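PDB 1ODO: putative cytochrome P450 154A1 from Streptomyces coelicolor, which belongs to the cytochrome P450 family of haem proteins and holds an iron protoporphyrin IX in its largely helical fold. Local coordinates for residues A321-P326 and E343-G348. Numbering follows the deposited sequence.
Sequences AANRHP and EHLAFG. With HEM (protoporphyrin IX containing Fe), chain B.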
loop_
_atom_site.group_PDB
_atom_site.type_symbol
_atom_site.label_atom_id
_atom_site.label_comp_id
_atom_site.label_asym_id
_atom_site.label_seq_id
_atom_site.Cartn_x
_atom_site.Cartn_y
_atom_site.Cartn_z
ATOM N N ALA A 321 7.820 -11.233 -0.054
ATOM C CA ALA A 321 8.584 -12.480 -0.086
ATOM C C ALA A 321 7.920 -13.492 -1.014
ATOM O O ALA A 321 8.600 -14.229 -1.732
ATOM C CB ALA A 321 8.702 -13.059 1.320
ATOM N N ALA A 322 6.590 -13.521 -0.996
ATOM C CA ALA A 322 5.831 -14.442 -1.833
ATOM C C ALA A 322 5.994 -14.126 -3.318
ATOM O O ALA A 322 6.056 -15.036 -4.149
ATOM C CB ALA A 322 4.352 -14.399 -1.451
ATOM N N ASN A 323 6.065 -12.841 -3.652
ATOM C CA ASN A 323 6.219 -12.437 -5.047
ATOM C C ASN A 323 7.535 -12.935 -5.637
ATOM O O ASN A 323 7.694 -12.979 -6.855
ATOM C CB ASN A 323 6.167 -10.915 -5.187
ATOM C CG ASN A 323 4.758 -10.355 -5.077
ATOM O OD1 ASN A 323 3.772 -11.096 -5.067
ATOM N ND2 ASN A 323 4.659 -9.030 -5.012
ATOM N N ARG A 324 8.475 -13.300 -4.768
ATOM C CA ARG A 324 9.780 -13.793 -5.205
ATOM C C ARG A 324 9.977 -15.278 -4.933
ATOM O O ARG A 324 11.105 -15.776 -4.958
ATOM C CB ARG A 324 10.894 -12.991 -4.520
ATOM C CG ARG A 324 11.043 -11.552 -5.042
ATOM C CD ARG A 324 11.750 -10.675 -4.014
ATOM N NE ARG A 324 12.029 -9.316 -4.484
ATOM C CZ ARG A 324 13.237 -8.887 -4.844
ATOM N NH1 ARG A 324 14.276 -9.712 -4.798
ATOM N NH2 ARG A 324 13.418 -7.626 -5.215
ATOM N N HIS A 325 8.881 -15.987 -4.678
ATOM C CA HIS A 325 8.948 -17.420 -4.401
ATOM C C HIS A 325 9.423 -18.137 -5.664
ATOM O O HIS A 325 8.837 -17.982 -6.736
ATOM C CB HIS A 325 7.571 -17.924 -3.961
ATOM C CG HIS A 325 7.598 -19.282 -3.331
ATOM N ND1 HIS A 325 7.781 -20.437 -4.060
ATOM C CD2 HIS A 325 7.469 -19.667 -2.040
ATOM C CE1 HIS A 325 7.762 -21.476 -3.242
ATOM N NE2 HIS A 325 7.574 -21.036 -2.012
ATOM N N PRO A 326 10.495 -18.941 -5.547
ATOM C CA PRO A 326 11.086 -19.684 -6.664
ATOM C C PRO A 326 10.212 -20.673 -7.434
ATOM O O PRO A 326 10.564 -21.060 -8.551
ATOM C CB PRO A 326 12.311 -20.342 -6.028
ATOM C CG PRO A 326 11.870 -20.572 -4.619
ATOM C CD PRO A 326 11.174 -19.271 -4.282
ATOM N N GLU A 343 1.877 -12.285 -12.895
ATOM C CA GLU A 343 1.083 -12.297 -11.668
ATOM C C GLU A 343 1.875 -12.057 -10.394
ATOM O O GLU A 343 3.007 -12.520 -10.246
ATOM C CB GLU A 343 0.291 -13.604 -11.552
ATOM C CG GLU A 343 1.015 -14.827 -12.064
ATOM C CD GLU A 343 0.147 -16.068 -12.015
ATOM O OE1 GLU A 343 -1.026 -15.993 -12.444
ATOM O OE2 GLU A 343 0.638 -17.121 -11.560
ATOM N N HIS A 344 1.259 -11.319 -9.476
ATOM C CA HIS A 344 1.878 -10.994 -8.201
ATOM C C HIS A 344 0.784 -10.796 -7.155
ATOM O O HIS A 344 -0.406 -10.772 -7.482
ATOM C CB HIS A 344 2.692 -9.708 -8.321
ATOM C CG HIS A 344 1.857 -8.507 -8.631
ATOM N ND1 HIS A 344 1.784 -7.954 -9.891
ATOM C CD2 HIS A 344 1.002 -7.797 -7.858
ATOM C CE1 HIS A 344 0.917 -6.955 -9.881
ATOM N NE2 HIS A 344 0.428 -6.841 -8.659
ATOM N N LEU A 345 1.201 -10.626 -5.906
ATOM C CA LEU A 345 0.281 -10.426 -4.790
ATOM C C LEU A 345 0.418 -9.048 -4.136
ATOM O O LEU A 345 0.069 -8.874 -2.968
ATOM C CB LEU A 345 0.515 -11.512 -3.734
ATOM C CG LEU A 345 0.010 -12.908 -4.116
ATOM C CD1 LEU A 345 0.562 -13.952 -3.157
ATOM C CD2 LEU A 345 -1.513 -12.907 -4.084
ATOM N N ALA A 346 0.920 -8.070 -4.882
ATOM C CA ALA A 346 1.082 -6.727 -4.329
ATOM C C ALA A 346 -0.252 -6.139 -3.856
ATOM O O ALA A 346 -0.290 -5.363 -2.898
ATOM C CB ALA A 346 1.721 -5.805 -5.368
ATOM N N PHE A 347 -1.339 -6.514 -4.528
ATOM C CA PHE A 347 -2.676 -6.024 -4.181
ATOM C C PHE A 347 -3.521 -7.046 -3.431
ATOM O O PHE A 347 -4.700 -6.814 -3.175
ATOM C CB PHE A 347 -3.437 -5.628 -5.446
ATOM C CG PHE A 347 -2.870 -4.432 -6.157
ATOM C CD1 PHE A 347 -2.517 -4.512 -7.502
ATOM C CD2 PHE A 347 -2.741 -3.212 -5.501
ATOM C CE1 PHE A 347 -2.048 -3.389 -8.186
ATOM C CE2 PHE A 347 -2.275 -2.088 -6.175
ATOM C CZ PHE A 347 -1.928 -2.179 -7.523
ATOM N N GLY A 348 -2.929 -8.178 -3.081
ATOM C CA GLY A 348 -3.690 -9.185 -2.374
ATOM C C GLY A 348 -4.340 -10.147 -3.349
ATOM O O GLY A 348 -3.941 -10.239 -4.509
HETATM C CHA HEM B . -6.411 -3.079 0.484
HETATM C CHB HEM B . -7.616 1.239 -1.272
HETATM C CHC HEM B . -3.274 1.615 -3.350
HETATM C CHD HEM B . -2.080 -2.685 -1.570
HETATM C C1A HEM B . -7.143 -1.955 0.188
HETATM C C2A HEM B . -8.508 -1.676 0.621
HETATM C C3A HEM B . -8.843 -0.472 0.137
HETATM C C4A HEM B . -7.706 0.039 -0.617
HETATM C CMA HEM B . -10.172 0.282 0.321
HETATM C CAA HEM B . -9.361 -2.632 1.483
HETATM C CBA HEM B . -10.049 -3.693 0.604
HETATM C CGA HEM B . -10.912 -4.707 1.351
HETATM O O1A HEM B . -10.484 -5.062 2.506
HETATM O O2A HEM B . -11.936 -5.118 0.807
HETATM C C1B HEM B . -6.549 1.725 -1.980
HETATM C C2B HEM B . -6.525 3.017 -2.642
HETATM C C3B HEM B . -5.300 3.130 -3.233
HETATM C C4B HEM B . -4.565 1.920 -2.942
HETATM C CMB HEM B . -7.690 4.028 -2.641
HETATM C CAB HEM B . -4.730 4.296 -4.065
HETATM C CBB HEM B . -5.458 4.541 -5.397
HETATM C C1C HEM B . -2.570 0.458 -3.048
HETATM C C2C HEM B . -1.195 0.189 -3.496
HETATM C C3C HEM B . -0.855 -1.019 -2.992
HETATM C C4C HEM B . -2.001 -1.498 -2.248
HETATM C CMC HEM B . -0.368 1.178 -4.375
HETATM C CAC HEM B . 0.461 -1.834 -3.104
HETATM C CBC HEM B . 1.081 -1.966 -4.500
HETATM C C1D HEM B . -3.136 -3.176 -0.853
HETATM C C2D HEM B . -3.159 -4.432 -0.140
HETATM C C3D HEM B . -4.373 -4.542 0.448
HETATM C C4D HEM B . -5.118 -3.357 0.089
HETATM C CMD HEM B . -1.980 -5.423 -0.077
HETATM C CAD HEM B . -4.841 -5.698 1.347
HETATM C CBD HEM B . -5.105 -7.058 0.691
HETATM C CGD HEM B . -5.483 -8.013 1.803
HETATM O O1D HEM B . -4.683 -8.901 2.121
HETATM O O2D HEM B . -6.582 -7.804 2.366
HETATM N NA HEM B . -6.688 -0.900 -0.567
HETATM N NB HEM B . -5.335 1.074 -2.171
HETATM N NC HEM B . -3.039 -0.590 -2.294
HETATM N ND HEM B . -4.350 -2.513 -0.702
HETATM FE FE HEM B . -4.853 -0.753 -1.439
#
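Asn323 reaches across to the backbone of Leu345 with its side-chain amide, and the one hydrogen bond between 321-326 and 343-348 forms there: Leu345 N donates to Asn323 OD1 over 2.7 Å. The N-H points nearly straight at the oxygen (161°), which it meets at a C=O...N angle of 130°, with the donor somewhat tilted from the carbonyl plane. Setting CG anti to its own carbonyl carbon (chi1 -76°) carries the Asn323 amide forward to this N-H.

His344 runs beside Asn323 in the same direction, its ring plane steeply inclined to the amide, and its CB lies 3.7 Å from Asn323 OD1. Leu345 instead slants across the asparagine, its CB 3.5 Å from the same oxygen, and sends CD1 on to Ala322 CB at 4.2 Å, an apolar contact beside the polar one. OD1 is thus bordered by CB of His344 and CB of Leu345, the residues on the two sides of the donating peptide.

Beyond Leu345 the chain folds into a type I turn, Gly348 N bonding to Leu345 O at 3.1 Å, and meets the haem. Ala346 O comes within 3.3 Å of HEM CMD, and Phe347 CE2 lies 3.6 Å from HEM C3C. Phe347 and Gly348 open the Phe-Gly-x-Gly-x-x-x-Cys haem-binding signature of P450s; Phe347 shares backbone hydrogen bonds with Cys354, the position of its cysteine, which in this family supplies the axial thiolate.

The contact therefore ties the 322-325 turn to the part of the loop before helix 357-374 that lines the haem. The bond pins the Leu345 N-H to the buried asparagine and so restrains the loop there; with ND2 engaged beyond the two segments, both ends of the amide are used, consistent with its rotation being held.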